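Local coordinates for protein Mn transporter subunit (Synechocystis sp. PCC 6803, PDB 3UJP) that binds manganese(II) and probably delivers it, as the periplasmic solute-binding component, to an ABC-type manganese uptake system, at residues I243-E246 with S247-D251; N268-D272 with S273-E277; R293-T296 with N297-A301. All coordinates share one frame; numbering follows the deposited sequence.

Overall arrangement
Contacts 1 and 2 follow the C-terminal ends of two neighbouring parallel strands, 242-246 and 264-269, where C245 O probably accepts a hydrogen bond from L269 N, and both lead towards the manganese site. Contact 2 is buried and carries the metal ligand D272; contact 1 is partly buried and combines a disulfide cysteine, a hydrogen-bonded glutamate and a water-bridged turn. Contact 3 lies farther from the centre of the chain, also partly buried, at the end of helix 284-296, where backbone hydrogen bonds and aliphatic side chains prevail. Its V294 and I295 pack on L269 of contact 2, and its backbone meets the ring of F244 in contact 1.

Contact 1 of 3, residues I243-E246 with S247-D251; sequences IFCE and STVSD
C245 meets V249 and S250 through its sulphur, where strand 242-246 gives way to the following loop. SG lies 3.8 Å from V249 CG2, an apolar touch, and 3.5 Å from the backbone carbonyl S250 O, so the returning loop passes close beside the disulfide that this same sulphur makes with C196. Cysteine suits the place because one small atom serves both as a covalent tie to the segment after strand 192-195 and as a greasy surface for the valine. The next residue, E246, ends the strand and opens a type I beta turn that closes at V249. Such a turn at the C-terminal end of a parallel strand is well placed in a periplasmic binding protein of this family, whose metal lies in the cleft between two lobes; the side chain of T248, inside the turn, comes to about 6 Å from the bound manganese. The turn is bridged by water: one molecule donates to E246 O at 2.8 Å and also to V249 O, joining two carbonyls that could not bond to each other directly. V249 N stands 3.7 Å from E246 O. The glutamate chain sets off with CG beside its backbone N and opposite the carbonyl carbon (chi1 -62°), then bends at chi2 (76°), which lays it alongside V249, both pointing the same way. Its OE1 is 4.1 Å from V249 CG2, while its polar work is done elsewhere: OE1 accepts from the backbone N of E197, a manganese ligand, and OE2 takes a weak hydrogen bond from the N of C196. A buried carboxylate is thus supplied with backbone donors, and E246 probably acts as a second-shell residue that helps to position E197. V249 CG2, directed back at the strand, also lies 3.7 Å from E246 O.

Contact 2 of 3, residues N268-D272 with S273-E277; sequences NLYVD and SLSTE. With MN (manganese (II) ion), chain D.
Y270 turns the edge of its ring to the backbone that comes back past it, with CD2 3.5 Å from S273 O. The carbonyl oxygen lies in the plane of the ring, so the approach is to the slightly positive C-H rim and not to the electron-rich face, an approach that is probably weakly favourable. Farther round the same edge L274 O stands 4.1 Å from CD2. The ring is brought here by a first torsion of -73°, which sets CG beside the backbone N and opposite the carbonyl carbon. At its far end the phenol passes S275 obliquely: OH and S275 OG are 4.0 Å apart, too far for a hydrogen bond, and the serine CB also approaches CE2. A tyrosine fits because its flat, long side chain can run beside three successive residues of the loop. S273, small enough to sit within the buried bend, turns its hydroxyl forward and donates from OG to L274 O at 3.0 Å, with the donor tilted only 18° from the carbonyl plane; this satisfies a buried hydroxyl locally. D272 turns away from the following residues, into the metal site, where OD2 binds manganese at 1.9 Å while OD1 remains 2.9 Å from the ion. An acidic side chain is apt for a divalent cation, and H66, H131 and E197 complete the protein ligands. The whole bend prolongs strand 264-269, whose L269 pairs through its backbone with C245 of the adjacent parallel strand 242-246. Helix 284-296 covers one flank, with D291 accepting from Y270 N and L287 packing on the tyrosine, and helix 39-49 borders another, where T39 and V40 meet S273 and L274.

Contact 3 of 3, residues R293-T296 with N297-A301; sequences RVIT and NGLLA
This is a local contact at the C-terminal end of helix 284-296, the last helix of the chain, where residues R293 to T296 meet the segment that follows them. Helix-type bonds link the two segments: N297 N donates to R293 O at 3.2 Å, a straight bond (163° at the hydrogen). I295 O is gripped twice, by L299 N at 3.2 Å, nearly along the C=O axis, and by G298 N at 2.8 Å, which comes from above the carbonyl plane. Like the G298 bond, a weak one from L299 N to T296 O spans three residues, where the N297 and L299 bonds to R293 O and I295 O span four. In this family a long helix joins the two lobes, a role that fits helix 158-183, and its L183 packs on both I295 and T296, while V294 and I295 also rest on L269 of strand 264-269. I295 and L299 lie side by side and touch between CG2 and CD1 at 4.0 Å; branched aliphatic chains suit this buried side, where L299 goes on to M209 and P241. T296 divides its two branches. OG1, opposite the carbonyl carbon (chi1 -80°), donates to the backbone carbonyl D182 O, whereas CG2 runs beside L300 CD2, 4.1 Å away. L300 CD1 lies over T296 O at 3.3 Å. With an alanine here, the isobutyl cover over T296 O and CG2 would be gone, and this end of the chain would probably be held less firmly against T296 and V186.

Contact 1 of 3, residues I243-E246 with S247-D251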
loop_
_atom_site.group_PDB
_atom_site.type_symbol
_atom_site.label_atom_id
_atom_site.label_comp_id
_atom_site.label_asym_id
_atom_site.label_seq_id
_atom_site.Cartn_x
_atom_site.Cartn_y
_atom_site.Cartn_z
ATOM N N ILE A 243 27.095 -23.458 16.570
ATOM C CA ILE A 243 25.714 -23.858 16.856
ATOM C C ILE A 243 24.745 -22.675 16.844
ATOM O O ILE A 243 25.072 -21.594 17.342
ATOM C CB ILE A 243 25.638 -24.576 18.207
ATOM C CG1 ILE A 243 25.898 -23.593 19.343
ATOM C CG2 ILE A 243 26.652 -25.719 18.267
ATOM C CD1 ILE A 243 25.937 -24.270 20.723
ATOM N N PHE A 244 23.549 -22.895 16.292
ATOM C CA PHE A 244 22.614 -21.806 16.022
ATOM C C PHE A 244 21.266 -21.952 16.656
ATOM O O PHE A 244 20.806 -23.059 16.902
ATOM C CB PHE A 244 22.378 -21.682 14.527
ATOM C CG PHE A 244 23.622 -21.563 13.756
ATOM C CD1 PHE A 244 24.056 -22.607 12.967
ATOM C CD2 PHE A 244 24.395 -20.426 13.857
ATOM C CE1 PHE A 244 25.226 -22.508 12.262
ATOM C CE2 PHE A 244 25.562 -20.316 13.161
ATOM C CZ PHE A 244 25.979 -21.360 12.356
ATOM N N CYS A 245 20.621 -20.806 16.864
ATOM C CA CYS A 245 19.230 -20.732 17.301
ATOM C C CYS A 245 18.406 -20.104 16.189
ATOM O O CYS A 245 18.908 -19.888 15.080
ATOM C CB CYS A 245 19.105 -19.880 18.563
ATOM S SG CYS A 245 17.923 -20.502 19.751
ATOM N N GLU A 246 17.140 -19.814 16.482
ATOM C CA GLU A 246 16.310 -19.071 15.546
ATOM C C GLU A 246 15.727 -17.878 16.242
ATOM O O GLU A 246 15.689 -17.814 17.478
ATOM C CB GLU A 246 15.188 -19.927 14.956
ATOM C CG GLU A 246 15.675 -21.108 14.158
ATOM C CD GLU A 246 16.171 -22.201 15.049
ATOM O OE1 GLU A 246 15.446 -22.559 15.991
ATOM O OE2 GLU A 246 17.288 -22.689 14.825
ATOM N N SER A 247 15.229 -16.953 15.435
ATOM C CA SER A 247 14.845 -15.651 15.941
ATOM C C SER A 247 13.517 -15.607 16.675
ATOM O O SER A 247 13.151 -14.565 17.171
ATOM C CB SER A 247 14.827 -14.638 14.799
ATOM O OG SER A 247 13.731 -14.855 13.920
ATOM N N THR A 248 12.794 -16.721 16.746
ATOM C CA THR A 248 11.461 -16.734 17.391
ATOM C C THR A 248 11.366 -17.490 18.748
ATOM O O THR A 248 10.321 -17.450 19.410
ATOM C CB THR A 248 10.367 -17.243 16.411
ATOM O OG1 THR A 248 10.698 -18.558 15.946
ATOM C CG2 THR A 248 10.270 -16.329 15.215
ATOM N N VAL A 249 12.464 -18.146 19.156
ATOM C CA VAL A 249 12.490 -19.011 20.325
ATOM C C VAL A 249 13.573 -18.573 21.291
ATOM O O VAL A 249 14.166 -17.508 21.109
ATOM C CB VAL A 249 12.756 -20.462 19.914
ATOM C CG1 VAL A 249 11.700 -20.909 18.930
ATOM C CG2 VAL A 249 14.131 -20.581 19.283
ATOM N N SER A 250 13.841 -19.429 22.282
ATOM C CA SER A 250 14.705 -19.157 23.445
ATOM C C SER A 250 16.187 -19.466 23.191
ATOM O O SER A 250 16.560 -20.608 22.927
ATOM C CB SER A 250 14.186 -19.986 24.638
ATOM O OG SER A 250 15.019 -19.907 25.774
ATOM N N ASP A 251 17.047 -18.464 23.283
ATOM C CA ASP A 251 18.482 -18.714 23.087
ATOM C C ASP A 251 19.111 -19.361 24.323
ATOM O O ASP A 251 20.162 -19.974 24.245
ATOM C CB ASP A 251 19.231 -17.428 22.692
ATOM C CG ASP A 251 19.153 -16.341 23.774
ATOM O OD1 ASP A 251 18.290 -16.432 24.684
ATOM O OD2 ASP A 251 19.953 -15.379 23.708
HETATM O O HOH W 1 16.376 -16.941 20.031
#

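Contact 2 of 3, residues N268-D272 with S273-E277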
loop_
_atom_site.group_PDB
_atom_site.type_symbol
_atom_site.label_atom_id
_atom_site.label_comp_id
_atom_site.label_asym_id
_atom_site.label_seq_id
_atom_site.Cartn_x
_atom_site.Cartn_y
_atom_site.Cartn_z
ATOM N N ASN A 268 21.400 -16.106 15.198
ATOM C CA ASN A 268 20.106 -16.681 14.918
ATOM C C ASN A 268 19.978 -16.980 13.437
ATOM O O ASN A 268 20.435 -16.196 12.611
ATOM C CB ASN A 268 19.007 -15.706 15.332
ATOM C CG ASN A 268 18.699 -15.755 16.815
ATOM O OD1 ASN A 268 19.136 -16.660 17.530
ATOM N ND2 ASN A 268 17.917 -14.780 17.285
ATOM N N LEU A 269 19.376 -18.121 13.116
ATOM C CA LEU A 269 18.970 -18.439 11.764
ATOM C C LEU A 269 17.542 -17.965 11.707
ATOM O O LEU A 269 16.966 -17.693 12.736
ATOM C CB LEU A 269 19.030 -19.942 11.539
ATOM C CG LEU A 269 20.441 -20.496 11.735
ATOM C CD1 LEU A 269 20.505 -22.021 11.607
ATOM C CD2 LEU A 269 21.358 -19.835 10.728
ATOM N N TYR A 270 16.952 -17.868 10.529
ATOM C CA TYR A 270 15.609 -17.349 10.441
ATOM C C TYR A 270 14.686 -18.337 9.744
ATOM O O TYR A 270 14.918 -18.638 8.594
ATOM C CB TYR A 270 15.647 -16.028 9.699
ATOM C CG TYR A 270 16.240 -14.883 10.515
ATOM C CD1 TYR A 270 17.619 -14.766 10.709
ATOM C CD2 TYR A 270 15.415 -13.914 11.102
ATOM C CE1 TYR A 270 18.155 -13.711 11.453
ATOM C CE2 TYR A 270 15.944 -12.856 11.855
ATOM C CZ TYR A 270 17.311 -12.759 12.025
ATOM O OH TYR A 270 17.829 -11.706 12.767
ATOM N N VAL A 271 13.648 -18.851 10.416
ATOM C CA VAL A 271 12.712 -19.770 9.756
ATOM C C VAL A 271 11.263 -19.342 9.748
ATOM O O VAL A 271 10.609 -19.335 8.703
ATOM C CB VAL A 271 12.678 -21.164 10.366
ATOM C CG1 VAL A 271 13.045 -22.164 9.318
ATOM C CG2 VAL A 271 13.555 -21.264 11.595
ATOM N N ASP A 272 10.756 -19.050 10.939
ATOM C CA ASP A 272 9.334 -18.826 11.132
ATOM C C ASP A 272 8.982 -17.354 11.011
ATOM O O ASP A 272 7.822 -16.980 11.165
ATOM C CB ASP A 272 8.901 -19.393 12.482
ATOM C CG ASP A 272 8.971 -20.941 12.538
ATOM O OD1 ASP A 272 9.065 -21.592 11.495
ATOM O OD2 ASP A 272 8.903 -21.507 13.638
ATOM N N SER A 273 9.981 -16.525 10.731
ATOM C CA SER A 273 9.768 -15.089 10.589
ATOM C C SER A 273 11.018 -14.397 10.052
ATOM O O SER A 273 12.142 -14.817 10.331
ATOM C CB SER A 273 9.360 -14.473 11.928
ATOM O OG SER A 273 9.838 -13.144 12.045
ATOM N N LEU A 274 10.793 -13.307 9.330
ATOM C CA LEU A 274 11.832 -12.510 8.716
ATOM C C LEU A 274 12.312 -11.463 9.659
ATOM O O LEU A 274 12.072 -11.565 10.839
ATOM C CB LEU A 274 11.305 -11.795 7.492
ATOM C CG LEU A 274 10.353 -12.485 6.537
ATOM C CD1 LEU A 274 9.916 -11.527 5.520
ATOM C CD2 LEU A 274 11.018 -13.612 5.861
ATOM N N SER A 275 12.983 -10.446 9.129
ATOM C CA SER A 275 13.511 -9.361 9.947
ATOM C C SER A 275 12.933 -8.015 9.520
ATOM O O SER A 275 12.100 -7.945 8.618
ATOM C CB SER A 275 15.039 -9.327 9.869
ATOM O OG SER A 275 15.601 -8.830 11.071
ATOM N N THR A 276 13.382 -6.951 10.177
ATOM C CA THR A 276 12.911 -5.609 9.868
ATOM C C THR A 276 13.574 -5.133 8.572
ATOM O O THR A 276 14.395 -5.835 7.995
ATOM C CB THR A 276 13.215 -4.646 11.024
ATOM O OG1 THR A 276 14.626 -4.640 11.287
ATOM C CG2 THR A 276 12.484 -5.089 12.301
ATOM N N GLU A 277 13.192 -3.957 8.094
ATOM C CA GLU A 277 13.891 -3.346 6.973
ATOM C C GLU A 277 15.379 -3.363 7.293
ATOM O O GLU A 277 16.220 -3.533 6.404
ATOM C CB GLU A 277 13.425 -1.901 6.824
ATOM C CG GLU A 277 13.361 -1.177 8.171
ATOM C CD GLU A 277 13.157 0.324 8.056
ATOM O OE1 GLU A 277 13.091 0.846 6.923
ATOM O OE2 GLU A 277 13.068 0.980 9.116
HETATM MN MN MN D . 8.911 -23.439 13.679
#

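Contact 3 of 3, residues R293-T296 with N297-A301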
loop_
_atom_site.group_PDB
_atom_site.type_symbol
_atom_site.label_atom_id
_atom_site.label_comp_id
_atom_site.label_asym_id
_atom_site.label_seq_id
_atom_site.Cartn_x
_atom_site.Cartn_y
_atom_site.Cartn_z
ATOM N N ARG A 293 24.518 -18.934 4.034
ATOM C CA ARG A 293 25.800 -18.281 4.186
ATOM C C ARG A 293 26.295 -18.421 5.629
ATOM O O ARG A 293 27.361 -18.968 5.844
ATOM C CB ARG A 293 25.767 -16.835 3.693
ATOM C CG ARG A 293 26.398 -16.648 2.299
ATOM C CD ARG A 293 25.815 -15.451 1.536
ATOM N NE ARG A 293 25.601 -14.307 2.416
ATOM C CZ ARG A 293 24.602 -13.432 2.300
ATOM N NH1 ARG A 293 24.500 -12.435 3.165
ATOM N NH2 ARG A 293 23.703 -13.552 1.326
ATOM N N VAL A 294 25.517 -17.999 6.622
ATOM C CA VAL A 294 26.044 -17.974 7.999
ATOM C C VAL A 294 26.225 -19.367 8.604
ATOM O O VAL A 294 26.912 -19.532 9.621
ATOM C CB VAL A 294 25.251 -17.054 8.962
ATOM C CG1 VAL A 294 24.898 -15.752 8.266
ATOM C CG2 VAL A 294 24.004 -17.733 9.464
ATOM N N ILE A 295 25.612 -20.363 7.967
ATOM C CA ILE A 295 25.819 -21.764 8.331
ATOM C C ILE A 295 27.157 -22.228 7.784
ATOM O O ILE A 295 28.019 -22.700 8.531
ATOM C CB ILE A 295 24.720 -22.663 7.758
ATOM C CG1 ILE A 295 23.450 -22.575 8.604
ATOM C CG2 ILE A 295 25.183 -24.092 7.731
ATOM C CD1 ILE A 295 22.317 -23.449 8.097
ATOM N N THR A 296 27.322 -22.079 6.470
ATOM C CA THR A 296 28.545 -22.487 5.793
ATOM C C THR A 296 29.811 -22.018 6.497
ATOM O O THR A 296 30.604 -22.842 6.926
ATOM C CB THR A 296 28.543 -22.064 4.330
ATOM O OG1 THR A 296 27.760 -23.003 3.582
ATOM C CG2 THR A 296 29.946 -22.048 3.774
ATOM N N ASN A 297 29.985 -20.705 6.609
ATOM C CA ASN A 297 31.159 -20.142 7.266
ATOM C C ASN A 297 31.167 -20.418 8.766
ATOM O O ASN A 297 32.163 -20.173 9.447
ATOM C CB ASN A 297 31.247 -18.636 7.007
ATOM C CG ASN A 297 30.556 -17.819 8.080
ATOM O OD1 ASN A 297 29.467 -17.284 7.865
ATOM N ND2 ASN A 297 31.186 -17.718 9.244
ATOM N N GLY A 298 30.050 -20.929 9.274
ATOM C CA GLY A 298 29.927 -21.239 10.687
ATOM C C GLY A 298 30.706 -22.479 11.079
ATOM O O GLY A 298 31.423 -22.483 12.079
ATOM N N LEU A 299 30.562 -23.537 10.286
ATOM C CA LEU A 299 31.257 -24.790 10.550
ATOM C C LEU A 299 32.606 -24.832 9.841
ATOM O O LEU A 299 33.181 -25.902 9.645
ATOM C CB LEU A 299 30.397 -25.980 10.118
ATOM C CG LEU A 299 28.884 -25.758 10.117
ATOM C CD1 LEU A 299 28.244 -26.412 8.901
ATOM C CD2 LEU A 299 28.263 -26.284 11.403
ATOM N N LEU A 300 33.103 -23.662 9.455
ATOM C CA LEU A 300 34.385 -23.562 8.765
ATOM C C LEU A 300 35.481 -23.074 9.707
ATOM O O LEU A 300 35.554 -21.888 10.028
ATOM C CB LEU A 300 34.273 -22.629 7.559
ATOM C CG LEU A 300 34.250 -23.298 6.183
ATOM C CD1 LEU A 300 33.374 -24.541 6.206
ATOM C CD2 LEU A 300 33.776 -22.322 5.118
ATOM N N ALA A 301 36.331 -23.996 10.146
ATOM C CA ALA A 301 37.441 -23.656 11.062
ATOM C C ALA A 301 37.023 -23.309 12.493
ATOM O O ALA A 301 35.856 -23.413 12.852
ATOM C CB ALA A 301 38.345 -22.549 10.471
#